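Local coordinates for pyruvate kinase (Pyrobaculum aerophilum, PDB 3QTG), which catalyses the last step of glycolysis, transferring the phosphoryl group of phosphoenolpyruvate to ADP to give pyruvate and ATP, at residues A[120-125]-A[165-170]; A[129-134]-A[140-145]; A[238-243]-A[270-275]. All blocks are in the same frame, centred on the assembly; numbering follows the deposited sequence.

How the interactions relate
Interactions 1 and 2 belong to one small beta domain, their centres about 10 Å apart; interaction 3 lies in the TIM barrel, with its centre about 24 and 27 Å from theirs. The first two share a sheet: strand 167-169 of interaction 1 pairs with strand 131-134 of interaction 2, Val168 O standing 2.7 Å from Leu133 N. Interaction 1 is a buried hydrocarbon contact between helix and sheet. Interaction 2 is a hairpin, tied by backbone hydrogen bonds, apolar on one face and more polar on the other. Interaction 3 is again apolar, a leucine of one outer-layer helix of the barrel set against the next, with Arg272 at its exposed border.

Interaction 1 (A[120-125]-A[165-170]); sequences KAFFSA and KAIVVE
Phe122 of the short helix 120-125 reaches across to Ile167 and Val169 of strand 167-169, and its ring makes every close contact between the two segments. From CB the side chain leaves with CG anti to the backbone N (chi1 176°), a turn that carries the ring off the helix and toward the sheet. CB and CG have no near partner on the strand; they serve as the stem. CD1 is the first atom to arrive, 4.0 Å from Val169 CG2. Beyond it CE1 settles between two methyls, 3.6 Å from Ile167 CG2 and 3.7 Å from Val169 CG2. Both methyls approach obliquely, and the aromatic side chain runs at about a right angle to each of the aliphatic ones. CZ, at the tip, heads on toward Ile132 of the adjoining strand. On the other side of the ring CD2 stands over the centre of the Phe123 ring, 3.7 Å above its plane, so that the CD2 side of Phe122 is set on its neighbour's face while CD1 and CE1 meet the strand.

The strand offers these methyls by ordinary beta alternation: Ile167 and Val169 direct their CB atoms to the helix, and Val168 between them turns away. Ala125, one turn further along the helix, also points its CB at the strand, but stops 4.9 Å from Val169 CG2. No hydrogen bond crosses the contact; Val117, Ile151 and Tyr174 add to the apolar surroundings of Phe122.

Segment 165-170 begins at Lys165, which by similarity binds ATP, and the side chain of Ile167 is about 6 Å from that of Arg87, another probable ATP ligand. The arrangement is a helix packed on the sheet of the B domain, the mobile lid over the active site in pyruvate kinases.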
loop_
_atom_site.group_PDB
_atom_site.type_symbol
_atom_site.label_atom_id
_atom_site.label_comp_id
_atom_site.label_asym_id
_atom_site.label_seq_id
_atom_site.Cartn_x
_atom_site.Cartn_y
_atom_site.Cartn_z
ATOM N N LYS A 120 41.738 34.683 13.414
ATOM C CA LYS A 120 42.507 33.491 13.042
ATOM C C LYS A 120 41.641 32.409 12.380
ATOM O O LYS A 120 42.142 31.640 11.574
ATOM C CB LYS A 120 43.262 32.874 14.232
ATOM C CG LYS A 120 44.523 32.037 13.784
ATOM C CD LYS A 120 44.957 31.087 14.897
ATOM C CE LYS A 120 46.054 30.084 14.446
ATOM N NZ LYS A 120 47.448 30.603 14.656
ATOM N N ALA A 121 40.355 32.364 12.729
ATOM C CA ALA A 121 39.427 31.399 12.135
ATOM C C ALA A 121 39.383 31.497 10.598
ATOM O O ALA A 121 39.141 30.485 9.932
ATOM C CB ALA A 121 38.029 31.540 12.735
ATOM N N PHE A 122 39.633 32.696 10.049
ATOM C CA PHE A 122 39.748 32.872 8.595
ATOM C C PHE A 122 40.933 32.046 8.094
ATOM O O PHE A 122 40.827 31.300 7.114
ATOM C CB PHE A 122 39.933 34.347 8.211
ATOM C CG PHE A 122 40.145 34.576 6.711
ATOM C CD1 PHE A 122 39.077 34.485 5.813
ATOM C CD2 PHE A 122 41.408 34.860 6.212
ATOM C CE1 PHE A 122 39.267 34.686 4.440
ATOM C CE2 PHE A 122 41.625 35.074 4.848
ATOM C CZ PHE A 122 40.533 34.981 3.951
ATOM N N PHE A 123 42.059 32.166 8.782
ATOM C CA PHE A 123 43.273 31.468 8.351
ATOM C C PHE A 123 43.178 29.953 8.548
ATOM O O PHE A 123 43.656 29.205 7.701
ATOM C CB PHE A 123 44.534 32.146 8.937
ATOM C CG PHE A 123 44.632 33.583 8.529
ATOM C CD1 PHE A 123 45.226 33.934 7.321
ATOM C CD2 PHE A 123 44.022 34.582 9.293
ATOM C CE1 PHE A 123 45.258 35.271 6.896
ATOM C CE2 PHE A 123 44.045 35.915 8.870
ATOM C CZ PHE A 123 44.674 36.260 7.674
ATOM N N SER A 124 42.500 29.508 9.609
ATOM C CA SER A 124 42.248 28.075 9.801
ATOM C C SER A 124 41.307 27.468 8.760
ATOM O O SER A 124 41.419 26.291 8.469
ATOM C CB SER A 124 41.688 27.804 11.189
ATOM O OG SER A 124 42.568 28.322 12.163
ATOM N N ALA A 125 40.390 28.260 8.209
ATOM C CA ALA A 125 39.396 27.766 7.245
ATOM C C ALA A 125 39.907 27.670 5.792
ATOM O O ALA A 125 39.368 26.897 4.992
ATOM C CB ALA A 125 38.131 28.623 7.303
ATOM N N LYS A 165 34.385 45.669 5.652
ATOM C CA LYS A 165 33.608 44.795 4.738
ATOM C C LYS A 165 33.781 43.326 5.126
ATOM O O LYS A 165 34.882 42.902 5.478
ATOM C CB LYS A 165 34.032 44.971 3.270
ATOM C CG LYS A 165 33.932 46.394 2.678
ATOM C CD LYS A 165 32.496 46.800 2.310
ATOM C CE LYS A 165 32.508 47.921 1.248
ATOM N NZ LYS A 165 31.195 48.143 0.547
ATOM N N ALA A 166 32.705 42.553 4.994
ATOM C CA ALA A 166 32.670 41.135 5.333
ATOM C C ALA A 166 33.376 40.193 4.326
ATOM O O ALA A 166 33.462 40.480 3.130
ATOM C CB ALA A 166 31.213 40.698 5.523
ATOM N N ILE A 167 33.862 39.058 4.823
ATOM C CA ILE A 167 34.666 38.129 4.023
ATOM C C ILE A 167 34.143 36.741 4.293
ATOM O O ILE A 167 33.970 36.339 5.442
ATOM C CB ILE A 167 36.188 38.176 4.391
ATOM C CG1 ILE A 167 36.724 39.603 4.468
ATOM C CG2 ILE A 167 37.039 37.376 3.409
ATOM C CD1 ILE A 167 38.075 39.687 5.232
ATOM N N VAL A 168 33.857 36.022 3.216
ATOM C CA VAL A 168 33.323 34.666 3.292
ATOM C C VAL A 168 34.206 33.766 2.427
ATOM O O VAL A 168 34.739 34.221 1.432
ATOM C CB VAL A 168 31.827 34.657 2.850
ATOM C CG1 VAL A 168 31.297 33.225 2.630
ATOM C CG2 VAL A 168 30.967 35.419 3.889
ATOM N N VAL A 169 34.408 32.516 2.847
ATOM C CA VAL A 169 35.154 31.555 2.053
ATOM C C VAL A 169 34.116 30.595 1.446
ATOM O O VAL A 169 33.429 29.882 2.177
ATOM C CB VAL A 169 36.225 30.790 2.898
ATOM C CG1 VAL A 169 37.066 29.855 2.016
ATOM C CG2 VAL A 169 37.169 31.778 3.639
ATOM N N GLU A 170 33.990 30.623 0.118
ATOM C CA GLU A 170 33.048 29.777 -0.633
ATOM C C GLU A 170 33.111 28.315 -0.202
ATOM O O GLU A 170 34.145 27.667 -0.359
ATOM C CB GLU A 170 33.351 29.897 -2.123
ATOM C CG GLU A 170 32.351 29.224 -3.057
ATOM C CD GLU A 170 32.725 29.451 -4.503
ATOM O OE1 GLU A 170 33.708 28.825 -4.948
ATOM O OE2 GLU A 170 32.059 30.267 -5.182
#

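Interaction 2 (A[129-134]-A[140-145]); sequences NDVILM and RLKVTN
Strands 131-134 and 140-145 run antiparallel, Ile132 and Leu141 forming a hydrogen-bonded pair (Ile132 N to Leu141 O 2.9 Å, Leu141 N to Ile132 O 3.0 Å), and the bonding goes on past the strand's start with Val143 N to Asp130 O and Asn129 N to Val143 O. On one face Ile132 CD1 presses on Val143 CG2 at 3.4 Å, tighter than usual, and Met134, bent at chi2 and chi3, lays CE 3.8 Å from Leu141 CD2. On the other face Val131 CG1 sits over one side of the Arg140 guanidinium, 3.7 Å from CZ, while Leu133 runs alongside the arginine's stem. Salt bridges to Glu156 and Glu170 hold that guanidinium in place. Lys142 bends so that CE comes 3.1 Å from Asn129 O and 4.1 Å from Val131 CG2. With an alanine here the aliphatic chain is gone, and Asn129 O and Val131 CG2 would probably lose their cover on that side. Met134 lies about 6 Å, side chain to side chain, from Lys165, a probable ATP ligand. This is a beta hairpin in the B-domain sheet of pyruvate kinase.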
loop_
_atom_site.group_PDB
_atom_site.type_symbol
_atom_site.label_atom_id
_atom_site.label_comp_id
_atom_site.label_asym_id
_atom_site.label_seq_id
_atom_site.Cartn_x
_atom_site.Cartn_y
_atom_site.Cartn_z
ATOM N N ASN A 129 43.437 26.848 -3.433
ATOM C CA ASN A 129 42.317 26.684 -4.387
ATOM C C ASN A 129 40.930 27.031 -3.862
ATOM O O ASN A 129 39.969 26.954 -4.617
ATOM C CB ASN A 129 42.306 25.304 -5.078
ATOM C CG ASN A 129 43.608 25.008 -5.792
ATOM O OD1 ASN A 129 44.313 24.050 -5.449
ATOM N ND2 ASN A 129 43.959 25.849 -6.767
ATOM N N ASP A 130 40.831 27.445 -2.597
ATOM C CA ASP A 130 39.580 28.000 -2.083
ATOM C C ASP A 130 39.346 29.340 -2.725
ATOM O O ASP A 130 40.303 29.997 -3.144
ATOM C CB ASP A 130 39.629 28.211 -0.566
ATOM C CG ASP A 130 39.244 26.976 0.211
ATOM O OD1 ASP A 130 38.472 26.138 -0.326
ATOM O OD2 ASP A 130 39.715 26.844 1.360
ATOM N N VAL A 131 38.085 29.758 -2.754
ATOM C CA VAL A 131 37.690 31.056 -3.293
ATOM C C VAL A 131 37.153 31.958 -2.164
ATOM O O VAL A 131 36.251 31.574 -1.398
ATOM C CB VAL A 131 36.632 30.907 -4.401
ATOM C CG1 VAL A 131 36.175 32.268 -4.917
ATOM C CG2 VAL A 131 37.169 29.987 -5.558
ATOM N N ILE A 132 37.730 33.152 -2.078
ATOM C CA ILE A 132 37.400 34.120 -1.061
ATOM C C ILE A 132 36.396 35.104 -1.656
ATOM O O ILE A 132 36.587 35.579 -2.765
ATOM C CB ILE A 132 38.675 34.852 -0.596
ATOM C CG1 ILE A 132 39.569 33.898 0.208
ATOM C CG2 ILE A 132 38.327 36.110 0.213
ATOM C CD1 ILE A 132 40.973 34.387 0.273
ATOM N N LEU A 133 35.336 35.405 -0.918
ATOM C CA LEU A 133 34.257 36.248 -1.428
ATOM C C LEU A 133 34.112 37.536 -0.646
ATOM O O LEU A 133 33.942 37.529 0.564
ATOM C CB LEU A 133 32.913 35.502 -1.391
ATOM C CG LEU A 133 32.826 34.151 -2.098
ATOM C CD1 LEU A 133 31.498 33.461 -1.714
ATOM C CD2 LEU A 133 32.949 34.382 -3.609
ATOM N N MET A 134 34.132 38.633 -1.374
ATOM C CA MET A 134 34.052 39.948 -0.803
ATOM C C MET A 134 33.061 40.718 -1.642
ATOM O O MET A 134 32.801 40.358 -2.790
ATOM C CB MET A 134 35.414 40.621 -0.882
ATOM C CG MET A 134 36.540 39.728 -0.371
ATOM S SD MET A 134 37.675 40.609 0.677
ATOM C CE MET A 134 39.082 40.642 -0.392
ATOM N N ARG A 140 35.781 37.952 -6.268
ATOM C CA ARG A 140 36.260 36.619 -5.956
ATOM C C ARG A 140 37.771 36.608 -6.087
ATOM O O ARG A 140 38.331 37.251 -6.970
ATOM C CB ARG A 140 35.652 35.575 -6.888
ATOM C CG ARG A 140 34.152 35.738 -7.092
ATOM C CD ARG A 140 33.634 34.881 -8.241
ATOM N NE ARG A 140 33.229 33.569 -7.741
ATOM C CZ ARG A 140 33.969 32.488 -7.870
ATOM N NH1 ARG A 140 35.113 32.580 -8.494
ATOM N NH2 ARG A 140 33.566 31.327 -7.395
ATOM N N LEU A 141 38.419 35.888 -5.177
ATOM C CA LEU A 141 39.867 35.756 -5.196
ATOM C C LEU A 141 40.215 34.286 -5.024
ATOM O O LEU A 141 39.734 33.639 -4.098
ATOM C CB LEU A 141 40.555 36.557 -4.074
ATOM C CG LEU A 141 40.394 37.998 -3.545
ATOM C CD1 LEU A 141 41.433 39.035 -4.096
ATOM C CD2 LEU A 141 38.955 38.542 -3.504
ATOM N N LYS A 142 41.079 33.786 -5.903
ATOM C CA LYS A 142 41.468 32.381 -5.903
ATOM C C LYS A 142 42.740 32.231 -5.058
ATOM O O LYS A 142 43.760 32.818 -5.384
ATOM C CB LYS A 142 41.772 31.944 -7.340
ATOM C CG LYS A 142 41.145 30.660 -7.795
ATOM C CD LYS A 142 41.252 29.509 -6.818
ATOM C CE LYS A 142 40.418 28.333 -7.346
ATOM N NZ LYS A 142 41.006 27.779 -8.600
ATOM N N VAL A 143 42.681 31.435 -3.997
ATOM C CA VAL A 143 43.829 31.230 -3.094
ATOM C C VAL A 143 44.964 30.372 -3.711
ATOM O O VAL A 143 44.775 29.213 -4.079
ATOM C CB VAL A 143 43.385 30.668 -1.722
ATOM C CG1 VAL A 143 44.575 30.493 -0.771
ATOM C CG2 VAL A 143 42.323 31.575 -1.096
ATOM N N THR A 144 46.155 30.961 -3.780
ATOM C CA THR A 144 47.294 30.365 -4.473
ATOM C C THR A 144 48.446 29.937 -3.559
ATOM O O THR A 144 49.338 29.189 -3.971
ATOM C CB THR A 144 47.841 31.340 -5.522
ATOM O OG1 THR A 144 48.150 32.592 -4.893
ATOM C CG2 THR A 144 46.821 31.546 -6.651
ATOM N N ASN A 145 48.435 30.428 -2.329
ATOM C CA ASN A 145 49.446 30.065 -1.348
ATOM C C ASN A 145 48.958 30.500 0.017
ATOM O O ASN A 145 48.221 31.484 0.119
ATOM C CB ASN A 145 50.808 30.713 -1.673
ATOM C CG ASN A 145 51.973 29.960 -1.058
ATOM O OD1 ASN A 145 51.798 28.881 -0.493
ATOM N ND2 ASN A 145 53.166 30.524 -1.163
#

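Interaction 3 (A[238-243]-A[270-275]); sequences NNLEEL and QRRIVH
Leu240, in the first turn of helix 240-245, plugs against helix 266-279 at Arg272 and Ile273. All the direct contacts are apolar. CG is anti to the backbone N (chi1 -164°), which sends the branched end straight out at the other helix, where Leu240 CD2 does most of the touching: it lies 3.8 Å from Ile273 CA and 3.8 Å from Arg272 CG. Leu240 CD1 shares the isoleucine, standing 4.1 Å from Ile273 CG1, which is 4.0 Å from Leu240 CD2; the two side chains cross at about a right angle. Arg272 contributes its hydrocarbon stem rather than its charge, and forms the exposed border of an otherwise buried contact.

Polar links between the segments are absent, but they appear close by. Glu241, next to the leucine, forms a salt bridge with Lys279 and a hydrogen bond with Tyr280, tying helix 240-245 to the C-terminal end of helix 266-279 and the residue after it. On another side of that helix Arg271 hydrogen-bonds to Ser313 and Glu346 of the second subunit.

Both helices belong to the outer layer of the TIM barrel. Leu240 and Ile273 pack on Ile231 of strand 226-231, and Ile273 also reaches Val250 and Val252 of strand 249-253, so the contact bridges two helices over neighbouring barrel strands, with Val237 of helix 234-238 touching Arg272 at its border.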
loop_
_atom_site.group_PDB
_atom_site.type_symbol
_atom_site.label_atom_id
_atom_site.label_comp_id
_atom_site.label_asym_id
_atom_site.label_seq_id
_atom_site.Cartn_x
_atom_site.Cartn_y
_atom_site.Cartn_z
ATOM N N ASN A 238 25.613 19.825 6.198
ATOM C CA ASN A 238 26.206 18.524 6.580
ATOM C C ASN A 238 25.809 18.028 7.987
ATOM O O ASN A 238 25.949 16.844 8.287
ATOM C CB ASN A 238 27.732 18.540 6.426
ATOM C CG ASN A 238 28.178 18.951 5.020
ATOM O OD1 ASN A 238 27.560 18.584 3.998
ATOM N ND2 ASN A 238 29.256 19.710 4.961
ATOM N N ASN A 239 25.321 18.936 8.830
ATOM C CA ASN A 239 24.830 18.625 10.188
ATOM C C ASN A 239 23.293 18.848 10.319
ATOM O O ASN A 239 22.773 19.167 11.397
ATOM C CB ASN A 239 25.590 19.477 11.214
ATOM C CG ASN A 239 25.556 18.888 12.618
ATOM O OD1 ASN A 239 25.534 17.669 12.799
ATOM N ND2 ASN A 239 25.564 19.758 13.620
ATOM N N LEU A 240 22.578 18.646 9.217
ATOM C CA LEU A 240 21.143 18.970 9.136
ATOM C C LEU A 240 20.254 18.155 10.084
ATOM O O LEU A 240 19.429 18.728 10.801
ATOM C CB LEU A 240 20.657 18.838 7.687
ATOM C CG LEU A 240 19.318 19.467 7.303
ATOM C CD1 LEU A 240 19.298 20.953 7.622
ATOM C CD2 LEU A 240 19.100 19.234 5.820
ATOM N N GLU A 241 20.442 16.832 10.089
ATOM C CA GLU A 241 19.719 15.920 10.993
ATOM C C GLU A 241 19.636 16.440 12.432
ATOM O O GLU A 241 18.535 16.601 12.991
ATOM C CB GLU A 241 20.363 14.534 10.985
ATOM C CG GLU A 241 20.202 13.771 9.671
ATOM C CD GLU A 241 18.810 13.192 9.500
ATOM O OE1 GLU A 241 18.310 12.559 10.453
ATOM O OE2 GLU A 241 18.211 13.358 8.411
ATOM N N GLU A 242 20.803 16.718 13.012
ATOM C CA GLU A 242 20.901 17.163 14.405
ATOM C C GLU A 242 20.461 18.600 14.607
ATOM O O GLU A 242 19.837 18.922 15.616
ATOM C CB GLU A 242 22.327 16.962 14.942
ATOM C CG GLU A 242 22.772 15.476 14.922
ATOM C CD GLU A 242 22.059 14.629 15.983
ATOM O OE1 GLU A 242 22.559 14.587 17.133
ATOM O OE2 GLU A 242 21.010 14.006 15.672
ATOM N N LEU A 243 20.782 19.464 13.649
ATOM C CA LEU A 243 20.386 20.863 13.732
ATOM C C LEU A 243 18.871 21.034 13.664
ATOM O O LEU A 243 18.307 21.861 14.375
ATOM C CB LEU A 243 21.046 21.697 12.624
ATOM C CG LEU A 243 22.431 22.286 12.894
ATOM C CD1 LEU A 243 22.873 23.092 11.694
ATOM C CD2 LEU A 243 22.429 23.160 14.134
ATOM N N GLN A 270 17.696 23.118 -0.946
ATOM C CA GLN A 270 16.399 23.574 -0.456
ATOM C C GLN A 270 15.453 22.394 -0.218
ATOM O O GLN A 270 14.822 22.286 0.835
ATOM C CB GLN A 270 15.753 24.545 -1.448
ATOM C CG GLN A 270 14.351 24.990 -1.014
ATOM C CD GLN A 270 13.756 26.077 -1.905
ATOM O OE1 GLN A 270 14.460 26.995 -2.353
ATOM N NE2 GLN A 270 12.462 25.979 -2.168
ATOM N N ARG A 271 15.350 21.512 -1.208
ATOM C CA ARG A 271 14.470 20.359 -1.079
ATOM C C ARG A 271 14.882 19.498 0.110
ATOM O O ARG A 271 14.036 19.098 0.899
ATOM C CB ARG A 271 14.462 19.551 -2.383
ATOM C CG ARG A 271 13.463 18.458 -2.416
ATOM C CD ARG A 271 13.685 17.561 -3.635
ATOM N NE ARG A 271 13.168 18.157 -4.858
ATOM C CZ ARG A 271 13.082 17.510 -6.018
ATOM N NH1 ARG A 271 13.486 16.249 -6.111
ATOM N NH2 ARG A 271 12.584 18.121 -7.086
ATOM N N ARG A 272 16.179 19.235 0.257
ATOM C CA ARG A 272 16.652 18.414 1.369
ATOM C C ARG A 272 16.388 19.048 2.758
ATOM O O ARG A 272 16.015 18.340 3.698
ATOM C CB ARG A 272 18.124 17.992 1.185
ATOM C CG ARG A 272 18.792 17.453 2.470
ATOM C CD ARG A 272 20.014 16.512 2.197
ATOM N NE ARG A 272 21.254 17.250 1.906
ATOM C CZ ARG A 272 21.701 17.550 0.680
ATOM N NH1 ARG A 272 21.014 17.186 -0.404
ATOM N NH2 ARG A 272 22.839 18.226 0.537
ATOM N N ILE A 273 16.558 20.363 2.884
ATOM C CA ILE A 273 16.226 21.041 4.147
ATOM C C ILE A 273 14.734 20.925 4.491
ATOM O O ILE A 273 14.362 20.653 5.649
ATOM C CB ILE A 273 16.653 22.538 4.180
ATOM C CG1 ILE A 273 18.186 22.691 4.043
ATOM C CG2 ILE A 273 16.164 23.165 5.489
ATOM C CD1 ILE A 273 18.670 24.027 3.453
ATOM N N VAL A 274 13.892 21.159 3.478
ATOM C CA VAL A 274 12.429 21.102 3.614
ATOM C C VAL A 274 11.943 19.673 3.941
ATOM O O VAL A 274 11.207 19.489 4.902
ATOM C CB VAL A 274 11.698 21.654 2.366
ATOM C CG1 VAL A 274 10.167 21.473 2.498
ATOM C CG2 VAL A 274 12.036 23.140 2.153
ATOM N N HIS A 275 12.392 18.683 3.178
ATOM C CA HIS A 275 12.100 17.272 3.472
ATOM C C HIS A 275 12.508 16.866 4.907
ATOM O O HIS A 275 11.738 16.266 5.638
ATOM C CB HIS A 275 12.753 16.377 2.412
ATOM C CG HIS A 275 12.025 16.385 1.094
ATOM N ND1 HIS A 275 11.070 17.335 0.770
ATOM C CD2 HIS A 275 12.119 15.564 0.015
ATOM C CE1 HIS A 275 10.610 17.094 -0.446
ATOM N NE2 HIS A 275 11.230 16.026 -0.928
#